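Local atomic coordinates of putative oxidoreductase (Klebsiella pneumoniae subsp. pneumoniae MGH 78578, PDB entry 3E82), a protein that is probably an NAD-dependent oxidoreductase of the Gfo/Idh/MocA family, joining a Rossmann-type nucleotide-binding domain to a C-terminal alpha/beta domain. Residues 132-142 with 291-299; 321-332 with 344-355. One frame throughout, in Å; residues are numbered along the deposited sequence.

Interaction 1: 132-142 with 291-299; sequences DYLGIRQVIEQ and AQATPQGDQ
This is a helix-to-loop packing contact in the C-terminal alpha/beta domain, where G135, L134 and Q138 of helix 131-142 meet P295 and Q292. Strand 289-292 is one of the two outermost strands of the mixed sheet within this chain. Past the strand the chain runs along the helix toward D298. G135 is the point of close approach. Its CA lies 5.2 Å from the CA of T294, and P295 CD sits 3.5 Å from G135 CA, tighter than usual carbon contact. L134 flanks the proline: its CB is 3.8 Å from P295 CG. Its CD1 reaches on to Q296 O at 3.7 Å. T294 turns its hydroxyl to D278 O. I136 of the helix packs on V250, K252 and L280 of the sheet, and T294 touches the last two as well. The one hydrogen bond between the segments joins two glutamines. With chi1 at -180° the Q292 chain runs straight out from the backbone and carries its amide to the helix. Q292 NE2 donates to Q138 OE1 at 3.0 Å. The bond is bent, 133° at the hydrogen, and NE2 lies well above the carbonyl plane of Q138.

Interaction 2: 321-332 with 344-355; sequences VEALAVMAVLEA and TLDLSDDERNTL
E351 OE1 accepts from S348 N at 2.8 Å, met from above the carboxylate plane, while the carboxylate meets L324 across the contact. S348 OG accepts from E351 N in return. This is a capping box at the start of helix 349-356. It fixes the E351 carboxylate beside L324 CD2, the two side chains crossing at about a right angle. OE2 of E351 forms a salt bridge with R108 NE of helix 104-116 and lies 3.3 Å from L324 CD2. The charge of R108 would probably stabilise the ionised carboxylate. The rest of the contact is apolar packing of helix 320-339 in the C-terminal alpha/beta domain against the C-terminal loop and helix. The two short helix segments cross at -113°, with their axes 10.3 Å apart at closest. Three leucines of 344-355, two from the loop and one from the helix, pack along 321-332. L355 slides past V321 in the opposite direction, and its CD1 reaches A325 CB. L347 puts CD2 against A328 CB at 3.8 Å and also meets L324. L345 has CG anti to its carbonyl carbon (chi1 -49°), which brings both methyls to V329 CG2. Its CD2 also meets A332 CB. V198 of strand 197-203 touches L345 and A332, and L194 touches L347 and L355. A325, V329 and L330 also touch helix 176-192. One water joins the backbones: it donates to A328 O at 2.8 Å and accepts from D346 N at 3.0 Å.

Overall arrangement
Both contacts are partly buried, but half the touching residues of interaction 2 are buried against a third of those of interaction 1. Neither touches another chain of the assembly. Their centres are 26 Å apart and their nearest atoms about 9 Å. Interaction 1, the smaller, lays a loop along helix 131-142 at an edge strand of the mixed sheet, through a proline, a glycine and one glutamine pair. Interaction 2 is more apolar. It sets leucines from the C-terminal tail against helix 320-339, and it reaches helix 104-116 through the R108 salt bridge and through L324. Helix 176-192 neighbours both, touched by Y133 and R137 from interaction 1 and by A325 and V329 from interaction 2.

Interaction 1: 132-142 with 291-299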
# COMPACT_ATOMS: atom_id res chain seq x y z
N ASP B 132 -15.26 5.92 -11.56
CA ASP B 132 -13.96 6.13 -10.92
C ASP B 132 -12.79 5.81 -11.84
O ASP B 132 -11.86 6.61 -11.97
CB ASP B 132 -13.83 5.33 -9.61
CG ASP B 132 -14.37 3.91 -9.73
OD1 ASP B 132 -14.38 3.33 -10.84
OD2 ASP B 132 -14.78 3.36 -8.68
N TYR B 133 -12.83 4.65 -12.49
CA TYR B 133 -11.76 4.26 -13.40
C TYR B 133 -11.64 5.21 -14.59
O TYR B 133 -10.55 5.67 -14.91
CB TYR B 133 -11.99 2.84 -13.91
CG TYR B 133 -11.05 2.41 -15.01
CD1 TYR B 133 -9.69 2.19 -14.76
CD2 TYR B 133 -11.52 2.19 -16.31
CE1 TYR B 133 -8.83 1.76 -15.77
CE2 TYR B 133 -10.67 1.76 -17.33
CZ TYR B 133 -9.33 1.55 -17.05
OH TYR B 133 -8.50 1.08 -18.05
N LEU B 134 -12.77 5.51 -15.24
CA LEU B 134 -12.74 6.42 -16.39
C LEU B 134 -12.18 7.77 -15.97
O LEU B 134 -11.41 8.38 -16.72
CB LEU B 134 -14.15 6.61 -16.97
CG LEU B 134 -14.70 5.41 -17.75
CD1 LEU B 134 -16.11 5.73 -18.24
CD2 LEU B 134 -13.77 5.10 -18.92
N GLY B 135 -12.56 8.24 -14.79
CA GLY B 135 -12.07 9.51 -14.30
C GLY B 135 -10.56 9.49 -14.12
O GLY B 135 -9.86 10.37 -14.61
N ILE B 136 -10.05 8.48 -13.41
CA ILE B 136 -8.62 8.34 -13.18
C ILE B 136 -7.86 8.22 -14.49
O ILE B 136 -6.80 8.83 -14.66
CB ILE B 136 -8.32 7.08 -12.32
CG1 ILE B 136 -8.78 7.31 -10.88
CG2 ILE B 136 -6.83 6.74 -12.39
CD1 ILE B 136 -8.24 8.58 -10.24
N ARG B 137 -8.40 7.43 -15.41
CA ARG B 137 -7.75 7.25 -16.71
C ARG B 137 -7.66 8.60 -17.42
O ARG B 137 -6.65 8.91 -18.03
CB ARG B 137 -8.55 6.27 -17.57
CG ARG B 137 -7.86 5.90 -18.88
CD ARG B 137 -8.77 5.05 -19.77
NE ARG B 137 -8.14 4.72 -21.05
CZ ARG B 137 -7.40 3.63 -21.28
NH1 ARG B 137 -7.19 2.75 -20.31
NH2 ARG B 137 -6.85 3.44 -22.48
N GLN B 138 -8.73 9.38 -17.31
CA GLN B 138 -8.79 10.69 -17.94
C GLN B 138 -7.70 11.62 -17.42
O GLN B 138 -7.02 12.27 -18.20
CB GLN B 138 -10.17 11.31 -17.70
CG GLN B 138 -10.30 12.73 -18.22
CD GLN B 138 -11.64 13.36 -17.85
OE1 GLN B 138 -11.99 13.46 -16.67
NE2 GLN B 138 -12.39 13.78 -18.86
N VAL B 139 -7.54 11.68 -16.10
CA VAL B 139 -6.52 12.55 -15.52
C VAL B 139 -5.12 12.11 -15.95
O VAL B 139 -4.29 12.95 -16.32
CB VAL B 139 -6.60 12.57 -13.98
CG1 VAL B 139 -5.48 13.43 -13.41
CG2 VAL B 139 -7.97 13.11 -13.54
N ILE B 140 -4.86 10.81 -15.93
CA ILE B 140 -3.56 10.29 -16.34
C ILE B 140 -3.26 10.64 -17.80
O ILE B 140 -2.18 11.17 -18.11
CB ILE B 140 -3.47 8.75 -16.20
CG1 ILE B 140 -3.59 8.36 -14.72
CG2 ILE B 140 -2.16 8.24 -16.81
CD1 ILE B 140 -3.64 6.85 -14.47
N GLU B 141 -4.20 10.33 -18.68
CA GLU B 141 -4.03 10.59 -20.11
C GLU B 141 -3.93 12.08 -20.46
O GLU B 141 -3.31 12.44 -21.46
CB GLU B 141 -5.17 9.94 -20.89
CG GLU B 141 -4.92 8.46 -21.16
CD GLU B 141 -6.14 7.74 -21.71
OE1 GLU B 141 -6.95 8.38 -22.42
OE2 GLU B 141 -6.28 6.53 -21.44
N GLN B 142 -4.54 12.92 -19.63
CA GLN B 142 -4.51 14.37 -19.79
C GLN B 142 -3.07 14.87 -19.63
O GLN B 142 -2.72 15.95 -20.12
CB GLN B 142 -5.35 15.04 -18.71
CG GLN B 142 -6.77 15.42 -19.08
CD GLN B 142 -7.62 15.69 -17.84
OE1 GLN B 142 -7.09 15.99 -16.75
NE2 GLN B 142 -8.93 15.60 -17.99
N ALA B 291 -10.91 20.18 -7.54
CA ALA B 291 -11.73 19.05 -7.98
C ALA B 291 -11.93 19.04 -9.48
O ALA B 291 -11.80 20.06 -10.15
CB ALA B 291 -13.07 19.08 -7.27
N GLN B 292 -12.23 17.86 -10.01
CA GLN B 292 -12.50 17.71 -11.44
C GLN B 292 -13.67 16.75 -11.54
O GLN B 292 -13.65 15.65 -10.96
CB GLN B 292 -11.30 17.14 -12.19
CG GLN B 292 -11.58 16.98 -13.68
CD GLN B 292 -10.34 16.65 -14.48
OE1 GLN B 292 -9.31 17.32 -14.37
NE2 GLN B 292 -10.44 15.61 -15.31
N ALA B 293 -14.71 17.16 -12.25
CA ALA B 293 -15.91 16.34 -12.41
C ALA B 293 -15.55 14.94 -12.91
O ALA B 293 -14.74 14.79 -13.82
CB ALA B 293 -16.90 17.00 -13.37
N THR B 294 -16.14 13.93 -12.28
CA THR B 294 -15.91 12.55 -12.66
C THR B 294 -16.88 12.18 -13.78
O THR B 294 -18.08 12.44 -13.68
CB THR B 294 -16.14 11.59 -11.47
OG1 THR B 294 -15.30 11.98 -10.38
CG2 THR B 294 -15.80 10.15 -11.87
N PRO B 295 -16.37 11.57 -14.86
CA PRO B 295 -17.23 11.18 -15.98
C PRO B 295 -18.24 10.10 -15.58
O PRO B 295 -18.00 9.31 -14.66
CB PRO B 295 -16.23 10.69 -17.03
CG PRO B 295 -15.09 10.18 -16.19
CD PRO B 295 -14.97 11.22 -15.11
N GLN B 296 -19.38 10.10 -16.26
CA GLN B 296 -20.43 9.13 -15.99
C GLN B 296 -19.90 7.75 -16.34
O GLN B 296 -19.14 7.60 -17.30
CB GLN B 296 -21.67 9.42 -16.84
CG GLN B 296 -22.88 8.54 -16.49
CD GLN B 296 -23.63 8.03 -17.73
OE1 GLN B 296 -23.77 8.73 -18.72
NE2 GLN B 296 -24.12 6.80 -17.65
N GLY B 297 -20.30 6.75 -15.57
CA GLY B 297 -19.87 5.40 -15.87
C GLY B 297 -21.01 4.64 -16.54
O GLY B 297 -22.18 4.99 -16.32
N ASP B 298 -20.70 3.65 -17.36
CA ASP B 298 -21.75 2.86 -18.01
C ASP B 298 -21.27 1.52 -18.55
O ASP B 298 -20.77 1.44 -19.67
CB ASP B 298 -22.40 3.66 -19.13
CG ASP B 298 -23.55 2.91 -19.79
OD1 ASP B 298 -24.07 1.96 -19.16
OD2 ASP B 298 -23.93 3.28 -20.93
N GLN B 299 -21.45 0.47 -17.76
CA GLN B 299 -21.03 -0.85 -18.19
C GLN B 299 -21.83 -1.40 -19.38
O GLN B 299 -21.49 -2.45 -19.93
CB GLN B 299 -21.05 -1.83 -17.01
CG GLN B 299 -22.41 -2.09 -16.40
CD GLN B 299 -22.29 -2.90 -15.11
OE1 GLN B 299 -22.00 -4.09 -15.14
NE2 GLN B 299 -22.50 -2.23 -13.98

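Interaction 2: 321-332 with 344-355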
# COMPACT_ATOMS: atom_id res chain seq x y z
N VAL B 321 -7.70 -13.39 -24.57
CA VAL B 321 -6.31 -13.35 -24.11
C VAL B 321 -6.12 -12.31 -22.98
O VAL B 321 -5.21 -12.45 -22.15
CB VAL B 321 -5.35 -13.04 -25.28
CG1 VAL B 321 -5.54 -11.61 -25.77
CG2 VAL B 321 -3.92 -13.29 -24.84
N GLU B 322 -6.97 -11.29 -22.95
CA GLU B 322 -6.87 -10.28 -21.92
C GLU B 322 -7.40 -10.85 -20.62
O GLU B 322 -6.96 -10.45 -19.54
CB GLU B 322 -7.65 -9.02 -22.30
CG GLU B 322 -7.15 -8.40 -23.60
CD GLU B 322 -7.69 -7.00 -23.84
OE1 GLU B 322 -8.74 -6.64 -23.27
OE2 GLU B 322 -7.05 -6.27 -24.62
N ALA B 323 -8.35 -11.77 -20.71
CA ALA B 323 -8.89 -12.41 -19.52
C ALA B 323 -7.84 -13.40 -19.02
O ALA B 323 -7.68 -13.60 -17.82
CB ALA B 323 -10.19 -13.14 -19.84
N LEU B 324 -7.11 -14.00 -19.96
CA LEU B 324 -6.05 -14.94 -19.63
C LEU B 324 -4.93 -14.21 -18.86
O LEU B 324 -4.33 -14.75 -17.93
CB LEU B 324 -5.47 -15.57 -20.91
CG LEU B 324 -4.38 -16.64 -20.76
CD1 LEU B 324 -5.00 -17.93 -20.25
CD2 LEU B 324 -3.70 -16.89 -22.11
N ALA B 325 -4.65 -12.97 -19.27
CA ALA B 325 -3.63 -12.15 -18.63
C ALA B 325 -4.01 -11.87 -17.17
O ALA B 325 -3.17 -11.95 -16.29
CB ALA B 325 -3.47 -10.83 -19.39
N VAL B 326 -5.28 -11.56 -16.93
CA VAL B 326 -5.76 -11.30 -15.57
C VAL B 326 -5.55 -12.56 -14.74
O VAL B 326 -5.08 -12.50 -13.60
CB VAL B 326 -7.26 -10.94 -15.57
CG1 VAL B 326 -7.82 -10.98 -14.14
CG2 VAL B 326 -7.46 -9.56 -16.19
N MSE B 327 -5.90 -13.71 -15.31
CA MSE B 327 -5.75 -14.97 -14.60
C MSE B 327 -4.28 -15.21 -14.26
O MSE B 327 -3.97 -15.68 -13.17
CB MSE B 327 -6.28 -16.14 -15.46
CG MSE B 327 -7.80 -16.17 -15.60
SE MSE B 327 -8.39 -17.76 -16.58
CE MSE B 327 -7.56 -19.11 -15.45
N ALA B 328 -3.40 -14.86 -15.18
CA ALA B 328 -1.97 -15.04 -14.95
C ALA B 328 -1.49 -14.23 -13.75
O ALA B 328 -0.76 -14.73 -12.90
CB ALA B 328 -1.19 -14.64 -16.19
N VAL B 329 -1.92 -12.97 -13.69
CA VAL B 329 -1.54 -12.10 -12.58
C VAL B 329 -2.17 -12.61 -11.28
O VAL B 329 -1.53 -12.67 -10.23
CB VAL B 329 -2.03 -10.65 -12.83
CG1 VAL B 329 -1.76 -9.78 -11.61
CG2 VAL B 329 -1.34 -10.08 -14.07
N LEU B 330 -3.44 -12.98 -11.38
CA LEU B 330 -4.17 -13.49 -10.23
C LEU B 330 -3.41 -14.67 -9.61
O LEU B 330 -3.17 -14.68 -8.40
CB LEU B 330 -5.57 -13.94 -10.68
CG LEU B 330 -6.64 -13.98 -9.61
CD1 LEU B 330 -7.00 -12.55 -9.21
CD2 LEU B 330 -7.89 -14.72 -10.14
N GLU B 331 -3.04 -15.64 -10.43
CA GLU B 331 -2.32 -16.81 -9.94
C GLU B 331 -0.90 -16.49 -9.49
O GLU B 331 -0.42 -17.03 -8.50
CB GLU B 331 -2.29 -17.89 -11.03
CG GLU B 331 -3.70 -18.27 -11.48
CD GLU B 331 -3.73 -19.48 -12.39
OE1 GLU B 331 -2.65 -19.91 -12.84
OE2 GLU B 331 -4.85 -19.99 -12.66
N ALA B 332 -0.22 -15.61 -10.22
CA ALA B 332 1.13 -15.22 -9.85
C ALA B 332 1.14 -14.62 -8.44
O ALA B 332 2.04 -14.89 -7.65
CB ALA B 332 1.69 -14.21 -10.86
N THR B 344 6.79 -14.07 -11.95
CA THR B 344 6.64 -13.53 -13.30
C THR B 344 5.36 -14.17 -13.84
O THR B 344 4.83 -15.09 -13.22
CB THR B 344 7.87 -13.87 -14.19
OG1 THR B 344 8.20 -15.26 -14.08
CG2 THR B 344 9.07 -13.03 -13.76
N LEU B 345 4.83 -13.70 -14.96
CA LEU B 345 3.59 -14.26 -15.49
C LEU B 345 3.79 -15.45 -16.43
O LEU B 345 4.72 -15.47 -17.23
CB LEU B 345 2.78 -13.19 -16.23
CG LEU B 345 2.57 -11.84 -15.53
CD1 LEU B 345 1.63 -10.99 -16.36
CD2 LEU B 345 1.99 -12.06 -14.14
N ASP B 346 2.92 -16.45 -16.31
CA ASP B 346 3.02 -17.64 -17.15
C ASP B 346 2.21 -17.50 -18.44
O ASP B 346 1.15 -18.11 -18.59
CB ASP B 346 2.57 -18.88 -16.37
CG ASP B 346 2.82 -20.17 -17.14
OD1 ASP B 346 3.60 -20.15 -18.12
OD2 ASP B 346 2.24 -21.21 -16.75
N LEU B 347 2.72 -16.67 -19.35
CA LEU B 347 2.09 -16.41 -20.64
C LEU B 347 3.15 -16.66 -21.72
O LEU B 347 4.32 -16.35 -21.53
CB LEU B 347 1.63 -14.95 -20.74
CG LEU B 347 0.61 -14.41 -19.73
CD1 LEU B 347 0.51 -12.88 -19.83
CD2 LEU B 347 -0.74 -15.05 -19.99
N SER B 348 2.73 -17.23 -22.85
CA SER B 348 3.65 -17.52 -23.93
C SER B 348 4.07 -16.26 -24.69
O SER B 348 3.50 -15.19 -24.50
CB SER B 348 3.00 -18.50 -24.91
OG SER B 348 1.89 -17.90 -25.54
N ASP B 349 5.07 -16.39 -25.54
CA ASP B 349 5.55 -15.25 -26.32
C ASP B 349 4.47 -14.73 -27.25
O ASP B 349 4.31 -13.53 -27.42
CB ASP B 349 6.78 -15.64 -27.12
CG ASP B 349 7.98 -15.88 -26.24
OD1 ASP B 349 8.54 -14.89 -25.71
OD2 ASP B 349 8.36 -17.06 -26.05
N ASP B 350 3.71 -15.64 -27.86
CA ASP B 350 2.65 -15.23 -28.76
C ASP B 350 1.52 -14.53 -28.00
O ASP B 350 0.89 -13.61 -28.53
CB ASP B 350 2.10 -16.44 -29.53
CG ASP B 350 3.16 -17.09 -30.43
OD1 ASP B 350 4.12 -16.39 -30.82
OD2 ASP B 350 3.02 -18.29 -30.75
N GLU B 351 1.28 -14.95 -26.77
CA GLU B 351 0.24 -14.31 -25.97
C GLU B 351 0.70 -12.91 -25.59
O GLU B 351 -0.08 -11.96 -25.62
CB GLU B 351 -0.06 -15.16 -24.72
CG GLU B 351 -0.79 -16.46 -25.07
CD GLU B 351 -0.80 -17.48 -23.95
OE1 GLU B 351 -0.03 -17.33 -22.98
OE2 GLU B 351 -1.59 -18.45 -24.06
N ARG B 352 1.98 -12.78 -25.27
CA ARG B 352 2.56 -11.49 -24.91
C ARG B 352 2.57 -10.53 -26.10
O ARG B 352 2.33 -9.34 -25.94
CB ARG B 352 3.99 -11.67 -24.41
CG ARG B 352 4.09 -12.39 -23.09
CD ARG B 352 5.52 -12.87 -22.89
NE ARG B 352 5.68 -13.56 -21.61
CZ ARG B 352 5.65 -12.95 -20.44
NH1 ARG B 352 5.46 -11.64 -20.38
NH2 ARG B 352 5.81 -13.65 -19.32
N ASN B 353 2.85 -11.06 -27.29
CA ASN B 353 2.87 -10.23 -28.50
C ASN B 353 1.49 -9.65 -28.70
O ASN B 353 1.33 -8.45 -28.92
CB ASN B 353 3.23 -11.06 -29.74
CG ASN B 353 4.64 -11.60 -29.70
OD1 ASN B 353 5.50 -11.06 -29.00
ND2 ASN B 353 4.89 -12.66 -30.46
N THR B 354 0.50 -10.53 -28.62
CA THR B 354 -0.88 -10.11 -28.79
C THR B 354 -1.20 -9.04 -27.74
O THR B 354 -1.85 -8.04 -28.04
CB THR B 354 -1.83 -11.30 -28.61
OG1 THR B 354 -1.42 -12.37 -29.47
CG2 THR B 354 -3.25 -10.89 -28.95
N LEU B 355 -0.72 -9.24 -26.52
CA LEU B 355 -0.97 -8.30 -25.44
C LEU B 355 -0.15 -7.02 -25.56
O LEU B 355 -0.65 -5.94 -25.26
CB LEU B 355 -0.71 -8.97 -24.09
CG LEU B 355 -1.67 -10.11 -23.74
CD1 LEU B 355 -1.16 -10.89 -22.55
CD2 LEU B 355 -3.06 -9.53 -23.47
O HOH W 1 1.05 -16.54 -13.99